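Long-range contacts in beta-2-microglobulin (Danio rerio, PDB 4M9O), which forms a component of the class I major histocompatibility complex and takes part in presenting peptide antigens to the immune system: residues A[9-14]-A[23-28]; A[40-45]-A[79-84]; A[49-54]-A[68-73]. One frame throughout, in Å; residues are numbered along the deposited sequence.

Interaction 1 (A[9-14]-A[23-28]); sequences VHVYSH and NTLICY
Tyr-12 lies against Ile-26, its hydrogen-bonded partner across two antiparallel strands, and these are the two residues with the most surface buried by the contact. CE2 of the phenol ring meets CG2 of Ile-26 at 3.5 Å, the two side chains crossing at a slant, with Ile-26 O over one ring face, offset toward the rim. The ring gets there because CG of Tyr-12 sits between its own backbone N and carbonyl carbon (chi1 53°), which swings it across toward the other strand; its OH then reaches CB of Tyr-28, also at 3.5 Å. CD1 of Ile-26 runs on to CB of His-14, 3.9 Å away.

Beneath these side chains the backbones are tied by paired bonds, Tyr-12 N to Ile-26 O at 3.0 Å and Ile-26 N to Tyr-12 O at 2.9 Å, with a like pair between His-10 and Tyr-28. His-14 N adds a last one to Thr-24 O.

The other face carries Val-11, Leu-25 and Cys-27. CG1 of Val-11 meets CD1 of Leu-25, and CG1 of Val-9 rests 3.9 Å from SG of Cys-27. Phe-93 touches both valines, Trp-95 packs on Val-11 and Leu-25, and Cys-27 is disulfide-bonded to Cys-82. This is the first hairpin of an immunoglobulin C1-type beta-sandwich, one face turned into its core.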
# COMPACT_ATOMS: atom_id res chain seq x y z
N VAL A 9 -7.91 0.78 -2.87
CA VAL A 9 -6.50 0.51 -2.69
C VAL A 9 -5.76 0.22 -3.97
O VAL A 9 -6.23 -0.52 -4.80
CB VAL A 9 -6.29 -0.70 -1.78
CG1 VAL A 9 -4.87 -0.96 -1.53
CG2 VAL A 9 -7.05 -0.58 -0.52
N HIS A 10 -4.61 0.85 -4.11
CA HIS A 10 -3.70 0.64 -5.20
C HIS A 10 -2.27 0.38 -4.74
O HIS A 10 -1.76 1.09 -3.95
CB HIS A 10 -3.74 1.84 -6.13
CG HIS A 10 -5.11 2.23 -6.56
ND1 HIS A 10 -5.68 1.74 -7.70
CD2 HIS A 10 -6.02 3.04 -6.00
CE1 HIS A 10 -6.88 2.24 -7.83
NE2 HIS A 10 -7.11 3.04 -6.83
N VAL A 11 -1.67 -0.67 -5.25
CA VAL A 11 -0.26 -0.97 -5.06
C VAL A 11 0.53 -0.80 -6.37
O VAL A 11 0.16 -1.31 -7.37
CB VAL A 11 -0.04 -2.34 -4.49
CG1 VAL A 11 1.31 -2.47 -3.94
CG2 VAL A 11 -1.01 -2.63 -3.48
N TYR A 12 1.60 -0.04 -6.32
CA TYR A 12 2.35 0.34 -7.47
C TYR A 12 3.76 0.74 -7.12
O TYR A 12 4.03 1.14 -6.04
CB TYR A 12 1.65 1.47 -8.25
CG TYR A 12 1.27 2.67 -7.46
CD1 TYR A 12 0.04 2.76 -6.89
CD2 TYR A 12 2.15 3.69 -7.26
CE1 TYR A 12 -0.31 3.82 -6.17
CE2 TYR A 12 1.80 4.79 -6.52
CZ TYR A 12 0.56 4.84 -5.96
OH TYR A 12 0.17 5.89 -5.24
N SER A 13 4.64 0.65 -8.09
CA SER A 13 5.97 1.19 -7.98
C SER A 13 6.07 2.59 -8.59
O SER A 13 5.34 2.92 -9.46
CB SER A 13 7.04 0.29 -8.57
OG SER A 13 6.83 0.02 -9.90
N HIS A 14 6.99 3.37 -8.07
CA HIS A 14 7.27 4.70 -8.54
C HIS A 14 7.81 4.70 -9.96
O HIS A 14 7.41 5.46 -10.77
CB HIS A 14 8.21 5.41 -7.60
CG HIS A 14 8.24 6.88 -7.80
ND1 HIS A 14 7.11 7.62 -8.04
CD2 HIS A 14 9.26 7.75 -7.84
CE1 HIS A 14 7.44 8.88 -8.21
NE2 HIS A 14 8.74 8.98 -8.08
N ASN A 23 14.03 0.83 -6.34
CA ASN A 23 12.77 1.45 -6.64
C ASN A 23 12.03 1.77 -5.36
O ASN A 23 12.51 1.55 -4.32
CB ASN A 23 11.94 0.50 -7.50
CG ASN A 23 10.93 1.20 -8.40
OD1 ASN A 23 10.40 2.22 -8.10
ND2 ASN A 23 10.64 0.58 -9.47
N THR A 24 10.84 2.33 -5.47
CA THR A 24 9.98 2.59 -4.35
C THR A 24 8.67 1.85 -4.54
O THR A 24 8.07 1.94 -5.57
CB THR A 24 9.69 4.06 -4.17
OG1 THR A 24 10.88 4.78 -4.12
CG2 THR A 24 8.96 4.29 -2.94
N LEU A 25 8.26 1.14 -3.52
CA LEU A 25 7.00 0.45 -3.46
C LEU A 25 5.98 1.31 -2.72
O LEU A 25 6.26 1.82 -1.68
CB LEU A 25 7.14 -0.96 -2.88
CG LEU A 25 5.90 -1.87 -2.88
CD1 LEU A 25 5.42 -2.24 -4.20
CD2 LEU A 25 5.99 -3.09 -2.00
N ILE A 26 4.82 1.49 -3.31
CA ILE A 26 3.77 2.36 -2.80
C ILE A 26 2.40 1.73 -2.66
O ILE A 26 1.96 1.09 -3.54
CB ILE A 26 3.65 3.62 -3.68
CG1 ILE A 26 5.00 4.25 -3.92
CG2 ILE A 26 2.68 4.59 -3.11
CD1 ILE A 26 5.13 4.99 -5.17
N CYS A 27 1.73 1.94 -1.54
CA CYS A 27 0.36 1.53 -1.33
C CYS A 27 -0.46 2.73 -0.98
O CYS A 27 -0.25 3.33 -0.01
CB CYS A 27 0.23 0.51 -0.22
SG CYS A 27 -1.39 -0.19 0.08
N TYR A 28 -1.42 3.05 -1.80
CA TYR A 28 -2.27 4.20 -1.65
C TYR A 28 -3.68 3.80 -1.35
O TYR A 28 -4.26 3.02 -2.05
CB TYR A 28 -2.21 5.06 -2.88
CG TYR A 28 -3.12 6.25 -2.90
CD1 TYR A 28 -2.80 7.38 -2.23
CD2 TYR A 28 -4.26 6.26 -3.67
CE1 TYR A 28 -3.59 8.46 -2.28
CE2 TYR A 28 -5.06 7.33 -3.71
CZ TYR A 28 -4.72 8.43 -3.02
OH TYR A 28 -5.46 9.51 -3.03

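Interaction 2 (A[40-45]-A[79-84]); sequences ELLKNG and EYTCSV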
# COMPACT_ATOMS: atom_id res chain seq x y z
N GLU A 40 -0.05 -2.18 6.01
CA GLU A 40 1.30 -2.74 6.07
C GLU A 40 1.78 -3.18 4.72
O GLU A 40 1.02 -3.57 3.91
CB GLU A 40 1.45 -3.92 7.02
CG GLU A 40 1.15 -3.70 8.46
CD GLU A 40 1.98 -2.64 9.12
OE1 GLU A 40 3.17 -2.45 8.81
OE2 GLU A 40 1.43 -1.98 9.99
N LEU A 41 3.07 -3.08 4.50
CA LEU A 41 3.68 -3.50 3.27
C LEU A 41 4.43 -4.78 3.58
O LEU A 41 5.09 -4.85 4.54
CB LEU A 41 4.61 -2.44 2.71
CG LEU A 41 4.03 -1.22 2.03
CD1 LEU A 41 5.04 -0.17 1.66
CD2 LEU A 41 3.28 -1.65 0.88
N LEU A 42 4.26 -5.78 2.76
CA LEU A 42 4.84 -7.08 3.02
C LEU A 42 5.73 -7.61 1.93
O LEU A 42 5.44 -7.49 0.80
CB LEU A 42 3.75 -8.07 3.33
CG LEU A 42 3.02 -7.89 4.64
CD1 LEU A 42 1.70 -7.40 4.43
CD2 LEU A 42 2.98 -9.08 5.47
N LYS A 43 6.84 -8.19 2.33
CA LYS A 43 7.72 -8.89 1.41
C LYS A 43 7.87 -10.35 1.79
O LYS A 43 8.28 -10.67 2.85
CB LYS A 43 9.08 -8.24 1.34
CG LYS A 43 10.08 -9.02 0.53
CD LYS A 43 11.42 -8.52 0.76
CE LYS A 43 12.43 -9.17 -0.11
NZ LYS A 43 13.76 -8.73 0.19
N ASN A 44 7.49 -11.23 0.88
CA ASN A 44 7.68 -12.65 1.06
C ASN A 44 7.05 -13.06 2.39
O ASN A 44 7.54 -13.87 3.10
CB ASN A 44 9.16 -13.06 0.90
CG ASN A 44 9.64 -12.92 -0.53
OD1 ASN A 44 8.87 -12.90 -1.44
ND2 ASN A 44 10.91 -12.82 -0.70
N GLY A 45 5.93 -12.42 2.63
CA GLY A 45 5.11 -12.52 3.76
C GLY A 45 5.70 -12.02 5.03
O GLY A 45 5.19 -12.36 6.03
N GLU A 79 7.56 -11.91 -3.63
CA GLU A 79 6.20 -11.45 -3.63
C GLU A 79 6.04 -10.22 -2.71
O GLU A 79 6.44 -10.27 -1.60
CB GLU A 79 5.26 -12.58 -3.26
CG GLU A 79 3.87 -12.15 -2.93
CD GLU A 79 3.00 -13.23 -2.36
OE1 GLU A 79 2.43 -13.99 -3.13
OE2 GLU A 79 2.82 -13.29 -1.15
N TYR A 80 5.48 -9.14 -3.22
CA TYR A 80 5.21 -7.93 -2.46
C TYR A 80 3.73 -7.66 -2.40
O TYR A 80 3.08 -7.65 -3.38
CB TYR A 80 5.94 -6.73 -3.02
CG TYR A 80 7.43 -6.82 -2.97
CD1 TYR A 80 8.12 -6.37 -1.91
CD2 TYR A 80 8.13 -7.37 -4.00
CE1 TYR A 80 9.45 -6.47 -1.86
CE2 TYR A 80 9.45 -7.48 -3.95
CZ TYR A 80 10.11 -7.02 -2.89
OH TYR A 80 11.44 -7.16 -2.86
N THR A 81 3.24 -7.45 -1.20
CA THR A 81 1.85 -7.17 -0.93
C THR A 81 1.60 -6.04 0.06
O THR A 81 2.39 -5.76 0.94
CB THR A 81 1.08 -8.41 -0.44
OG1 THR A 81 1.59 -8.77 0.80
CG2 THR A 81 1.23 -9.54 -1.32
N CYS A 82 0.46 -5.42 -0.10
CA CYS A 82 -0.01 -4.38 0.79
C CYS A 82 -1.18 -4.93 1.53
O CYS A 82 -2.06 -5.45 0.96
CB CYS A 82 -0.42 -3.12 0.04
SG CYS A 82 -1.11 -1.84 0.98
N SER A 83 -1.16 -4.83 2.83
CA SER A 83 -2.21 -5.34 3.66
C SER A 83 -3.00 -4.20 4.29
O SER A 83 -2.44 -3.39 4.92
CB SER A 83 -1.60 -6.22 4.72
OG SER A 83 -2.52 -6.92 5.47
N VAL A 84 -4.31 -4.17 4.07
CA VAL A 84 -5.18 -3.12 4.58
C VAL A 84 -6.31 -3.60 5.50
O VAL A 84 -7.12 -4.38 5.12
CB VAL A 84 -5.77 -2.31 3.43
CG1 VAL A 84 -6.59 -1.21 3.90
CG2 VAL A 84 -4.74 -1.83 2.49
O HOH W 1 4.32 -10.89 0.60
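Leu-42 faces Thr-81 and Glu-40 faces Ser-83 as antiparallel hydrogen-bonded pairs, in two strands whose axes approach to 4.6 Å with their directions 152° apart. The bond from Leu-42 N to Thr-81 O is short at 2.6 Å, and the one from Ser-83 N to Glu-40 O is almost straight.

Leu-42 has the largest area buried by the opposite strand. Its CD1 packs against CB of Ser-83, while its CB comes to 3.4 Å from OG1 of Thr-81, a hydroxyl placed between its own backbone N and carbonyl carbon (chi1 66°). On the reverse face Lys-43 and Tyr-80 lie alongside each other and point the same way. The lysine is extended, with CG anti to the backbone N (chi1 174°), and its methylenes follow the ring outward: CG is 3.6 Å from CE1 of Tyr-80, and CE is 3.5 Å from its OH. The same face holds Leu-41, whose CD2 touches CB of Cys-82.

Where the strand 40-43 ends, Asn-44 turns its side chain back across the gap, and its OD1 accepts the backbone N-H of Glu-79 at 2.7 Å. With Asn-44 N bonded to Glu-79 O, this residue grips both backbone polar atoms of Glu-79. A water accepts from Gly-45 N and donates to Glu-79 O. The amide nitrogen ND2 of Asn-44 is held by Asp-78.

The two strands form the middle of their sheet, between 46-47 beside 38-43 and 89-94 beside 80-86. Both also pack on strand 23-30 of the opposing sheet, Leu-41 through Cys-27 and Tyr-80 through Leu-25.

Interaction 3 (A[49-54]-A[68-73]); sequences SDTKQT and KSVAFT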
# COMPACT_ATOMS: atom_id res chain seq x y z
N SER A 49 10.19 -3.43 7.04
CA SER A 49 10.68 -2.44 7.95
C SER A 49 11.10 -1.19 7.26
O SER A 49 11.33 -1.18 6.09
CB SER A 49 11.83 -2.99 8.78
OG SER A 49 13.03 -2.97 8.08
N ASP A 50 11.21 -0.13 8.01
CA ASP A 50 11.60 1.12 7.43
C ASP A 50 10.62 1.68 6.39
O ASP A 50 11.01 2.28 5.45
CB ASP A 50 12.95 0.97 6.82
CG ASP A 50 13.98 0.50 7.80
OD1 ASP A 50 14.63 -0.50 7.52
OD2 ASP A 50 14.15 1.14 8.84
N THR A 51 9.35 1.42 6.59
CA THR A 51 8.31 1.96 5.76
C THR A 51 8.01 3.35 6.25
O THR A 51 8.30 3.70 7.35
CB THR A 51 7.04 1.10 5.73
OG1 THR A 51 6.43 1.12 6.99
CG2 THR A 51 7.33 -0.29 5.37
N LYS A 52 7.44 4.14 5.38
CA LYS A 52 7.04 5.48 5.64
C LYS A 52 5.55 5.61 5.42
O LYS A 52 5.04 5.09 4.48
CB LYS A 52 7.76 6.41 4.71
CG LYS A 52 9.23 6.40 4.85
CD LYS A 52 9.68 7.44 5.81
CE LYS A 52 11.08 7.17 6.39
NZ LYS A 52 11.56 8.28 7.23
N GLN A 53 4.87 6.30 6.31
CA GLN A 53 3.46 6.56 6.18
C GLN A 53 3.14 8.07 6.28
O GLN A 53 3.62 8.75 7.14
CB GLN A 53 2.68 5.73 7.20
CG GLN A 53 1.18 5.81 7.15
CD GLN A 53 0.53 4.83 8.07
OE1 GLN A 53 0.58 3.67 7.88
NE2 GLN A 53 -0.01 5.31 9.10
N THR A 54 2.32 8.55 5.38
CA THR A 54 1.86 9.92 5.43
C THR A 54 0.84 10.08 6.55
O THR A 54 0.28 9.15 6.98
CB THR A 54 1.31 10.44 4.07
OG1 THR A 54 0.16 9.71 3.70
CG2 THR A 54 2.35 10.34 2.99
N LYS A 68 1.38 4.62 2.14
CA LYS A 68 2.50 3.95 2.73
C LYS A 68 3.53 3.58 1.66
O LYS A 68 3.18 3.06 0.66
CB LYS A 68 2.02 2.72 3.48
CG LYS A 68 3.05 1.92 4.09
CD LYS A 68 3.01 2.13 5.54
CE LYS A 68 3.10 0.89 6.30
NZ LYS A 68 3.03 1.22 7.68
N SER A 69 4.79 3.87 1.90
CA SER A 69 5.85 3.60 0.96
C SER A 69 7.11 2.97 1.55
O SER A 69 7.35 3.10 2.70
CB SER A 69 6.25 4.84 0.23
OG SER A 69 6.55 5.85 1.10
N VAL A 70 7.88 2.30 0.73
CA VAL A 70 9.15 1.73 1.11
C VAL A 70 10.15 1.57 -0.04
O VAL A 70 9.78 1.24 -1.10
CB VAL A 70 8.93 0.39 1.83
CG1 VAL A 70 8.60 -0.67 0.92
CG2 VAL A 70 10.07 0.04 2.71
N ALA A 71 11.42 1.78 0.22
CA ALA A 71 12.43 1.45 -0.76
C ALA A 71 12.52 -0.06 -0.91
O ALA A 71 12.44 -0.76 0.04
CB ALA A 71 13.72 1.98 -0.36
N PHE A 72 12.64 -0.54 -2.14
CA PHE A 72 12.78 -1.96 -2.43
C PHE A 72 13.55 -2.26 -3.69
O PHE A 72 13.72 -1.41 -4.47
CB PHE A 72 11.44 -2.71 -2.40
CG PHE A 72 10.59 -2.56 -3.65
CD1 PHE A 72 10.44 -3.60 -4.49
CD2 PHE A 72 9.90 -1.42 -3.93
CE1 PHE A 72 9.68 -3.49 -5.61
CE2 PHE A 72 9.14 -1.33 -5.05
CZ PHE A 72 9.02 -2.36 -5.87
N THR A 73 14.01 -3.49 -3.85
CA THR A 73 14.65 -3.94 -5.06
C THR A 73 14.03 -5.26 -5.49
O THR A 73 14.27 -6.27 -4.90
CB THR A 73 16.16 -4.09 -4.85
OG1 THR A 73 16.70 -2.84 -4.53
CG2 THR A 73 16.84 -4.61 -6.06
O HOH W 2 12.38 2.94 2.93
O HOH W 3 4.53 7.25 2.50
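Lys-68 runs across Thr-51 and Gln-53 at the open end of a beta hairpin, strands 52-59 and 63-72, at one edge of a sheet of the immunoglobulin sandwich. Its chain leaves with CG anti to the backbone N (chi1 178°) and then bends at the next two torsions, which brings CE to 3.4 Å from OG1 of Thr-51 and lays CD near OE1 of Gln-53. NZ gives that OE1 a weak hydrogen bond at 3.5 Å. The ammonium has further weak partners in the other sheet, the carbonyl of Ile-39 and the carboxylate of Glu-40, so the charge of this buried lysine is probably shared among several modest contacts. Cutting this side chain back to an alanine would probably cost OE1 of Gln-53 its weak donor, leave Glu-40 without this distant partner and open a gap beside Thr-51.

Thr-51 has the next largest area buried by the other segment. Its two branches divide the work: OG1 faces the lysine, while CG2 lies 3.8 Å from CG2 of Val-70. Val-70 carries the contact on toward the loop that leads into strand 52-59, its CG2 resting against the carbonyl oxygens of Ser-49 and Asp-50, and its side chain also touches Met-48, Leu-25 and Leu-41.

The two backbones are joined by a reciprocal pair, Lys-52 N to Ser-69 O and Ser-69 N to Lys-52 O, both 2.9 Å. Farther along, a water spans the chains where they part, donating to Asp-50 O and accepting from Ala-71 N. A second water donates to Lys-52 O at 3.0 Å and is hydrogen-bonded to OG of Ser-69 at 2.8 Å.

How the interactions relate
The three contacts lie in one immunoglobulin C1-type sandwich, their centres 9 to 11 Å apart. Interactions 1 and 3 share a sheet: strands 23-30 and 63-72 are neighbours there, joined by probable hydrogen bonds from Leu-25 N to Val-70 O and Cys-27 N to Lys-68 O. Interaction 2 belongs to the facing sheet, tied to interaction 1 by the Cys-27 to Cys-82 disulfide and to interaction 3 by CD1 of Leu-41, which packs on Val-70 and Lys-68. Along the chain, interaction 1 is complete before interaction 2 begins, and interaction 3 falls wholly between the two halves of interaction 2. The chain thus crosses between sheets repeatedly, and the two are joined through a common core.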